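Side-chain contacts in Serine/threonine-protein kinase Tel1 (PDB 6SKY), which probably uses ATP to phosphorylate serine and threonine residues of proteins, activating checkpoint signalling after genotoxic stress: residues A2620-V2625 against T2846-S2851; H2777-V2782 against P2854-K2859; M2786-V2789 against E2794-P2797. All blocks are in the same frame, centred on the assembly; numbering follows the deposited sequence.

How the contacts relate
All three contacts sit in the kinase domain, on one side of the centre of the chain. Contact 1 and contact 2 interleave along the sequence: helix 2616-2632 comes first, then the metal-binding 2777-2782, then 2846-2851 and helix 2854-2860. Both segments of contact 3 belong to the single loop that runs on from 2777-2782. Centres lie about 12 Å apart between contacts 1 and 2 and between contacts 2 and 3, and about 18 Å apart between contacts 1 and 3. Met2622 packs on Leu2780, and Met2786 touches Tyr2848 and Gly2781. The polypeptide following helix 2832-2843 thus runs past helix 2616-2632, the magnesium site and the loop that is probably the activation loop.

Contact 1 (A2620-V2625 against T2846-S2851); sequences AIMEQV and TLYQWS. Unlike the reference sequence in segment 2846-2851: Leu2847 (reference Phe). Residues 2848, 2849, 2850, 2851 of segment 2846-2851 come from a tag, linker or insertion.
Ile2621 and Met2622, neighbours on helix 2616-2632, meet the phenol of Tyr2848 at two places along its length. The tyrosine comes in from the loop 2846-2851 with CG anti to its backbone N (chi1 -174°), which carries the ring out from the loop toward the helix. Ile2621 works near the base of the ring: its CG2 branch lies 3.7 Å from Tyr2848 CD1, approaching obliquely. Met2622 takes the far end. Its chain, bent at both chi2 and chi3, runs at about a right angle to the tyrosine side chain and brings SD closest to the hydroxyl, 3.2 Å from Tyr2848 OH. With SD 4.9 Å from the centroid of the Tyr2848 ring and 58° off the ring normal, this is an oblique Met-aromatic contact.

The helix follows the strand that carries Lys2610 of the nucleotide pocket, and so probably corresponds to helix alphaC of protein kinases; the contact joins it to the loop between helices 2832-2843 and 2854-2860. Tyr2848 itself belongs to an insertion into the natural sequence. Leu2842 of helix 2832-2843 touches both Ile2621 and Tyr2848. On the loop side, Trp2850, another inserted residue, brings NE1 to the edge of the Tyr2848 ring, in its plane, while Tyr2848 CD2 stands 3.7 Å above the plane of the Trp2850 ring, toward the rim.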
# COMPACT_ATOMS: atom_id res chain seq x y z
N ALA A 2620 -19.86 -14.46 -32.96
CA ALA A 2620 -18.58 -14.06 -33.53
C ALA A 2620 -18.07 -12.77 -32.90
O ALA A 2620 -16.89 -12.65 -32.58
CB ALA A 2620 -18.71 -13.90 -35.04
N ILE A 2621 -18.96 -11.79 -32.73
CA ILE A 2621 -18.59 -10.55 -32.06
C ILE A 2621 -18.10 -10.83 -30.64
O ILE A 2621 -17.08 -10.28 -30.20
CB ILE A 2621 -19.78 -9.58 -32.05
CG1 ILE A 2621 -20.06 -9.06 -33.46
CG2 ILE A 2621 -19.50 -8.43 -31.16
CD1 ILE A 2621 -19.02 -8.14 -33.95
N MET A 2622 -18.81 -11.68 -29.91
CA MET A 2622 -18.40 -11.92 -28.53
C MET A 2622 -17.13 -12.75 -28.46
O MET A 2622 -16.32 -12.55 -27.55
CB MET A 2622 -19.52 -12.57 -27.75
CG MET A 2622 -20.64 -11.62 -27.43
SD MET A 2622 -20.04 -9.96 -27.04
CE MET A 2622 -19.26 -10.22 -25.46
N GLU A 2623 -16.91 -13.67 -29.39
CA GLU A 2623 -15.64 -14.37 -29.43
C GLU A 2623 -14.49 -13.40 -29.66
O GLU A 2623 -13.43 -13.53 -29.04
CB GLU A 2623 -15.68 -15.45 -30.51
CG GLU A 2623 -14.40 -16.22 -30.69
CD GLU A 2623 -14.02 -17.00 -29.46
OE1 GLU A 2623 -14.92 -17.57 -28.81
OE2 GLU A 2623 -12.82 -17.05 -29.12
N GLN A 2624 -14.70 -12.40 -30.52
CA GLN A 2624 -13.66 -11.40 -30.75
C GLN A 2624 -13.40 -10.56 -29.52
O GLN A 2624 -12.24 -10.26 -29.19
CB GLN A 2624 -14.07 -10.52 -31.92
CG GLN A 2624 -13.10 -9.44 -32.24
CD GLN A 2624 -13.74 -8.32 -33.01
OE1 GLN A 2624 -13.06 -7.46 -33.57
NE2 GLN A 2624 -15.06 -8.33 -33.06
N VAL A 2625 -14.45 -10.17 -28.80
CA VAL A 2625 -14.29 -9.37 -27.59
C VAL A 2625 -13.53 -10.15 -26.53
O VAL A 2625 -12.62 -9.62 -25.87
CB VAL A 2625 -15.67 -8.91 -27.08
CG1 VAL A 2625 -15.59 -8.52 -25.63
CG2 VAL A 2625 -16.17 -7.76 -27.90
N THR A 2846 -23.31 -1.06 -35.58
CA THR A 2846 -24.74 -0.89 -35.81
C THR A 2846 -25.50 -2.20 -35.65
O THR A 2846 -26.68 -2.20 -35.30
CB THR A 2846 -24.96 -0.33 -37.21
OG1 THR A 2846 -23.96 0.65 -37.50
CG2 THR A 2846 -26.32 0.34 -37.29
N LEU A 2847 -24.84 -3.33 -35.90
CA LEU A 2847 -25.50 -4.61 -36.04
C LEU A 2847 -25.45 -5.47 -34.80
O LEU A 2847 -25.96 -6.59 -34.82
CB LEU A 2847 -24.89 -5.37 -37.22
CG LEU A 2847 -25.08 -4.74 -38.59
CD1 LEU A 2847 -24.23 -5.45 -39.62
CD2 LEU A 2847 -26.53 -4.82 -38.97
N TYR A 2848 -24.85 -4.99 -33.72
CA TYR A 2848 -24.79 -5.75 -32.48
C TYR A 2848 -26.02 -5.42 -31.64
O TYR A 2848 -26.32 -4.25 -31.40
CB TYR A 2848 -23.52 -5.44 -31.70
CG TYR A 2848 -23.36 -6.31 -30.48
CD1 TYR A 2848 -23.03 -7.64 -30.61
CD2 TYR A 2848 -23.54 -5.80 -29.22
CE1 TYR A 2848 -22.90 -8.44 -29.51
CE2 TYR A 2848 -23.42 -6.60 -28.12
CZ TYR A 2848 -23.10 -7.91 -28.27
OH TYR A 2848 -22.97 -8.71 -27.16
N GLN A 2849 -26.74 -6.45 -31.21
CA GLN A 2849 -27.95 -6.28 -30.43
C GLN A 2849 -27.62 -6.37 -28.95
O GLN A 2849 -26.95 -7.30 -28.51
CB GLN A 2849 -28.99 -7.35 -30.78
CG GLN A 2849 -29.08 -7.69 -32.25
CD GLN A 2849 -29.66 -6.57 -33.07
OE1 GLN A 2849 -29.38 -6.45 -34.27
NE2 GLN A 2849 -30.49 -5.74 -32.45
N TRP A 2850 -28.10 -5.40 -28.18
CA TRP A 2850 -27.81 -5.35 -26.75
C TRP A 2850 -28.91 -5.95 -25.90
O TRP A 2850 -28.83 -5.90 -24.67
CB TRP A 2850 -27.56 -3.91 -26.32
CG TRP A 2850 -26.30 -3.39 -26.85
CD1 TRP A 2850 -26.11 -2.79 -28.04
CD2 TRP A 2850 -25.03 -3.43 -26.21
NE1 TRP A 2850 -24.80 -2.44 -28.19
CE2 TRP A 2850 -24.12 -2.82 -27.07
CE3 TRP A 2850 -24.58 -3.92 -24.99
CZ2 TRP A 2850 -22.78 -2.68 -26.75
CZ3 TRP A 2850 -23.26 -3.78 -24.67
CH2 TRP A 2850 -22.37 -3.17 -25.55
N SER A 2851 -29.93 -6.52 -26.52
CA SER A 2851 -30.91 -7.33 -25.82
C SER A 2851 -30.99 -8.67 -26.53
O SER A 2851 -30.37 -8.89 -27.57
CB SER A 2851 -32.28 -6.66 -25.78
OG SER A 2851 -33.26 -7.56 -25.32

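Contact 2 (H2777-V2782 against P2854-K2859); sequences HIDLGV and PVRMAK. Residues 2854, 2855, 2856, 2857, 2858, 2859 of segment 2854-2859 come from a tag, linker or insertion. With AGS (phosphothiophosphoric acid-adenylate ester), chain C.
Arg2856 reaches from helix 2854-2860 to Asp2779, the residue that, with Asn2765, binds the magnesium ion. It belongs to an insertion into the natural sequence. From CB, which leaves the helix toward 2777-2782, the chain is stretched out: CG is anti to the backbone N (chi1 -172°), and CG, CD and NE follow in a straight run from the helix to the loop. Contacts begin at NE, 4.1 Å from Val2782 CG2. That methyl lies over one face of the guanidinium, nearer its rim than its middle. Past CZ the group divides. NH1 comes 4.0 Å from Gly2781 CA and has a long, weak ion pair with Asp2619 of helix 2616-2632. NH2 makes the salt bridge, 2.7 Å from Asp2779 OD1, which sits at the guanidinium edge, near its plane.

The carboxylate meets that edge twisted, its plane 65° from the guanidinium plane, and the grip is one-sided: OD2 of Asp2779 is 4.2 Å from NH2 of Arg2856. A leucine in place of Arg2856 would probably leave OD1 of Asp2779 without its arginine partner, with the magnesium ion left to hold the carboxylate.

Asp2779 opens an Asp-Leu-Gly sequence that probably corresponds to the DFG motif of protein kinases. Just before it, Ile2778 packs CD1 against the adenine of the nucleotide analogue, 3.4 Å from its N7. A single carboxylate therefore serves both the metal and an arginine from a helix further along the chain, and this bridge probably helps fix how the metal ligand is turned.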
# COMPACT_ATOMS: atom_id res chain seq x y z
N HIS A 2777 -14.80 -22.73 -23.82
CA HIS A 2777 -16.16 -22.22 -23.77
C HIS A 2777 -16.56 -21.73 -25.15
O HIS A 2777 -15.83 -20.95 -25.77
CB HIS A 2777 -16.28 -21.10 -22.73
CG HIS A 2777 -16.37 -21.60 -21.33
ND1 HIS A 2777 -17.48 -21.42 -20.54
CD2 HIS A 2777 -15.49 -22.29 -20.57
CE1 HIS A 2777 -17.28 -21.98 -19.36
NE2 HIS A 2777 -16.08 -22.51 -19.36
N ILE A 2778 -17.69 -22.22 -25.63
CA ILE A 2778 -18.21 -21.89 -26.94
C ILE A 2778 -19.57 -21.25 -26.74
O ILE A 2778 -20.08 -21.18 -25.63
CB ILE A 2778 -18.30 -23.13 -27.85
CG1 ILE A 2778 -19.24 -24.15 -27.25
CG2 ILE A 2778 -16.95 -23.77 -27.99
CD1 ILE A 2778 -19.31 -25.39 -28.01
N ASP A 2779 -20.15 -20.74 -27.83
CA ASP A 2779 -21.52 -20.23 -27.83
C ASP A 2779 -21.65 -19.05 -26.86
O ASP A 2779 -22.44 -19.06 -25.92
CB ASP A 2779 -22.48 -21.38 -27.48
CG ASP A 2779 -23.94 -21.06 -27.78
OD1 ASP A 2779 -24.44 -19.99 -27.38
OD2 ASP A 2779 -24.60 -21.93 -28.38
N LEU A 2780 -20.85 -18.02 -27.12
CA LEU A 2780 -20.65 -16.92 -26.18
C LEU A 2780 -21.56 -15.74 -26.46
O LEU A 2780 -21.18 -14.60 -26.19
CB LEU A 2780 -19.19 -16.47 -26.21
CG LEU A 2780 -18.10 -17.47 -25.81
CD1 LEU A 2780 -16.76 -16.85 -26.01
CD2 LEU A 2780 -18.26 -17.88 -24.38
N GLY A 2781 -22.75 -15.97 -26.97
CA GLY A 2781 -23.58 -14.88 -27.44
C GLY A 2781 -24.47 -14.22 -26.41
O GLY A 2781 -24.88 -13.07 -26.60
N VAL A 2782 -24.79 -14.92 -25.33
CA VAL A 2782 -25.61 -14.37 -24.25
C VAL A 2782 -24.65 -13.75 -23.25
O VAL A 2782 -24.14 -14.42 -22.36
CB VAL A 2782 -26.51 -15.43 -23.62
CG1 VAL A 2782 -27.28 -14.86 -22.48
CG2 VAL A 2782 -27.45 -15.99 -24.64
N PRO A 2854 -36.74 -12.31 -28.67
CA PRO A 2854 -37.56 -13.43 -28.18
C PRO A 2854 -37.40 -14.72 -28.97
O PRO A 2854 -37.78 -15.78 -28.47
CB PRO A 2854 -38.99 -12.89 -28.27
CG PRO A 2854 -38.83 -11.42 -28.21
CD PRO A 2854 -37.55 -11.12 -28.94
N VAL A 2855 -36.84 -14.66 -30.18
CA VAL A 2855 -36.59 -15.88 -30.93
C VAL A 2855 -35.59 -16.77 -30.20
O VAL A 2855 -35.86 -17.93 -29.88
CB VAL A 2855 -36.11 -15.54 -32.35
CG1 VAL A 2855 -37.30 -15.31 -33.26
CG2 VAL A 2855 -35.23 -14.31 -32.33
N ARG A 2856 -34.41 -16.22 -29.88
CA ARG A 2856 -33.43 -17.01 -29.15
C ARG A 2856 -33.86 -17.21 -27.71
O ARG A 2856 -33.52 -18.24 -27.11
CB ARG A 2856 -32.05 -16.35 -29.22
CG ARG A 2856 -30.95 -17.23 -28.63
CD ARG A 2856 -29.57 -16.66 -28.88
NE ARG A 2856 -28.53 -17.51 -28.30
CZ ARG A 2856 -27.23 -17.33 -28.49
NH1 ARG A 2856 -26.80 -16.35 -29.26
NH2 ARG A 2856 -26.36 -18.15 -27.91
N MET A 2857 -34.60 -16.26 -27.13
CA MET A 2857 -35.10 -16.46 -25.78
C MET A 2857 -36.04 -17.65 -25.69
O MET A 2857 -36.08 -18.34 -24.67
CB MET A 2857 -35.79 -15.19 -25.29
CG MET A 2857 -36.42 -15.32 -23.92
SD MET A 2857 -37.07 -13.78 -23.28
CE MET A 2857 -35.56 -12.92 -22.88
N ALA A 2858 -36.80 -17.91 -26.76
CA ALA A 2858 -37.60 -19.13 -26.81
C ALA A 2858 -36.78 -20.34 -27.21
O ALA A 2858 -37.15 -21.47 -26.88
CB ALA A 2858 -38.76 -18.95 -27.78
N LYS A 2859 -35.68 -20.13 -27.92
CA LYS A 2859 -34.78 -21.23 -28.25
C LYS A 2859 -33.91 -21.66 -27.07
O LYS A 2859 -33.26 -22.71 -27.16
CB LYS A 2859 -33.90 -20.84 -29.44
CG LYS A 2859 -33.27 -22.01 -30.18
CD LYS A 2859 -32.58 -21.55 -31.45
CE LYS A 2859 -31.99 -22.72 -32.22
NZ LYS A 2859 -31.31 -22.28 -33.47
PG AGS C . -29.00 -27.21 -27.64
S1G AGS C . -28.73 -27.39 -25.72
O2G AGS C . -28.53 -25.82 -28.12
O3G AGS C . -30.51 -27.38 -27.97
PB AGS C . -26.65 -28.16 -28.55
O1B AGS C . -26.10 -27.36 -27.44
O2B AGS C . -26.13 -29.59 -28.65
O3B AGS C . -28.21 -28.29 -28.41
PA AGS C . -25.50 -28.20 -31.04
O1A AGS C . -26.40 -28.84 -32.00
O2A AGS C . -24.55 -27.17 -31.65
O3A AGS C . -26.30 -27.44 -29.91
O5' AGS C . -24.70 -29.34 -30.32
C5' AGS C . -23.82 -30.15 -31.11
C4' AGS C . -22.92 -30.95 -30.20
O4' AGS C . -21.55 -30.68 -30.53
C3' AGS C . -23.05 -30.64 -28.71
O3' AGS C . -22.77 -31.79 -27.93
C2' AGS C . -22.01 -29.54 -28.50
O2' AGS C . -21.48 -29.59 -27.19
C1' AGS C . -20.93 -29.90 -29.52
N9 AGS C . -20.32 -28.74 -30.15
C8 AGS C . -20.94 -27.58 -30.52
N7 AGS C . -20.14 -26.70 -31.07
C5 AGS C . -18.91 -27.33 -31.06
C6 AGS C . -17.64 -26.93 -31.50
N6 AGS C . -17.39 -25.75 -32.07
N1 AGS C . -16.62 -27.79 -31.35
C2 AGS C . -16.86 -28.98 -30.79
N3 AGS C . -18.01 -29.47 -30.33
C4 AGS C . -19.00 -28.59 -30.50

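Contact 3 (M2786-V2789 against E2794-P2797); sequences MGRV and ELVP
Arg2788 and Leu2795 meet because of how each side chain leaves its backbone. The arginine places CG between its backbone N and carbonyl carbon (chi1 46°), then bends at chi3, so that the guanidinium folds over toward 2794-2797. Leu2795 has CG anti to its own carbonyl carbon, and the CD2 branch comes 3.9 Å from Arg2788 CB. The same methyl lies 4.2 Å above the guanidinium plane of Arg2788, offset to the rim. Arg2788 NH1 is 4.0 Å from Glu2794 O and 4.2 Å from Val2796 O; both carbonyls are too distant to count as bonded partners.

The firm link is made by the backbone. Glu2794 N donates to Gly2787 O at 3.2 Å, nearly straight at 162°, with the donor 42° out of the carbonyl plane, so it is not on a lone pair. The bond ties together two parts of what is probably the activation loop, the long loop between strand 2775-2777 and helix 2802-2806, with four residues between the segments.

Glu2794 CB packs 3.8 Å from Gly2787 O, and from there its chain runs extended to a carboxylate whose OE1 accepts from Asp2760 N, in the stretch leading to the metal ligand Asn2765. Trp2940, in the C-terminal FATC domain, touches both Glu2794 and Val2796, while Pro2797 rests on helix 2916-2927. Beyond the chain, Leu2795 packs on Arg2314 of the second subunit, so this part of the loop also lies at the dimer interface.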
# COMPACT_ATOMS: atom_id res chain seq x y z
N MET A 2786 -27.64 -10.66 -20.15
CA MET A 2786 -28.88 -11.00 -20.85
C MET A 2786 -29.55 -12.24 -20.29
O MET A 2786 -30.69 -12.52 -20.65
CB MET A 2786 -28.63 -11.23 -22.33
CG MET A 2786 -28.20 -10.03 -23.12
SD MET A 2786 -27.75 -10.51 -24.80
CE MET A 2786 -26.51 -9.28 -25.18
N GLY A 2787 -28.87 -12.99 -19.43
CA GLY A 2787 -29.35 -14.27 -18.98
C GLY A 2787 -30.21 -14.22 -17.74
O GLY A 2787 -30.94 -15.17 -17.45
N ARG A 2788 -30.15 -13.13 -16.99
CA ARG A 2788 -31.04 -12.96 -15.86
C ARG A 2788 -32.33 -12.26 -16.23
O ARG A 2788 -33.09 -11.86 -15.35
CB ARG A 2788 -30.34 -12.22 -14.72
CG ARG A 2788 -29.57 -11.01 -15.13
CD ARG A 2788 -28.75 -10.53 -13.96
NE ARG A 2788 -27.68 -11.47 -13.65
CZ ARG A 2788 -27.20 -11.67 -12.43
NH1 ARG A 2788 -26.22 -12.55 -12.25
NH2 ARG A 2788 -27.70 -11.01 -11.40
N VAL A 2789 -32.59 -12.10 -17.53
CA VAL A 2789 -33.87 -11.62 -18.04
C VAL A 2789 -34.75 -12.75 -18.54
O VAL A 2789 -35.94 -12.53 -18.81
CB VAL A 2789 -33.63 -10.56 -19.14
CG1 VAL A 2789 -34.90 -9.83 -19.49
CG2 VAL A 2789 -32.60 -9.58 -18.69
N GLU A 2794 -30.91 -16.88 -14.77
CA GLU A 2794 -29.61 -17.43 -14.39
C GLU A 2794 -28.94 -16.44 -13.45
O GLU A 2794 -28.35 -15.46 -13.89
CB GLU A 2794 -28.74 -17.69 -15.62
CG GLU A 2794 -29.29 -18.73 -16.57
CD GLU A 2794 -28.50 -18.81 -17.86
OE1 GLU A 2794 -27.53 -18.04 -18.02
OE2 GLU A 2794 -28.86 -19.63 -18.73
N LEU A 2795 -29.03 -16.71 -12.16
CA LEU A 2795 -28.59 -15.77 -11.13
C LEU A 2795 -27.29 -16.20 -10.46
O LEU A 2795 -27.11 -16.00 -9.26
CB LEU A 2795 -29.69 -15.58 -10.09
CG LEU A 2795 -31.05 -15.13 -10.63
CD1 LEU A 2795 -32.09 -15.18 -9.54
CD2 LEU A 2795 -30.98 -13.74 -11.22
N VAL A 2796 -26.37 -16.78 -11.22
CA VAL A 2796 -25.06 -17.14 -10.71
C VAL A 2796 -24.02 -16.41 -11.54
O VAL A 2796 -24.24 -16.17 -12.73
CB VAL A 2796 -24.83 -18.66 -10.76
CG1 VAL A 2796 -25.62 -19.35 -9.68
CG2 VAL A 2796 -25.20 -19.20 -12.11
N PRO A 2797 -22.87 -16.03 -10.97
CA PRO A 2797 -21.87 -15.32 -11.77
C PRO A 2797 -21.17 -16.21 -12.78
O PRO A 2797 -20.76 -15.72 -13.84
CB PRO A 2797 -20.90 -14.79 -10.72
CG PRO A 2797 -21.08 -15.67 -9.57
CD PRO A 2797 -22.49 -16.10 -9.56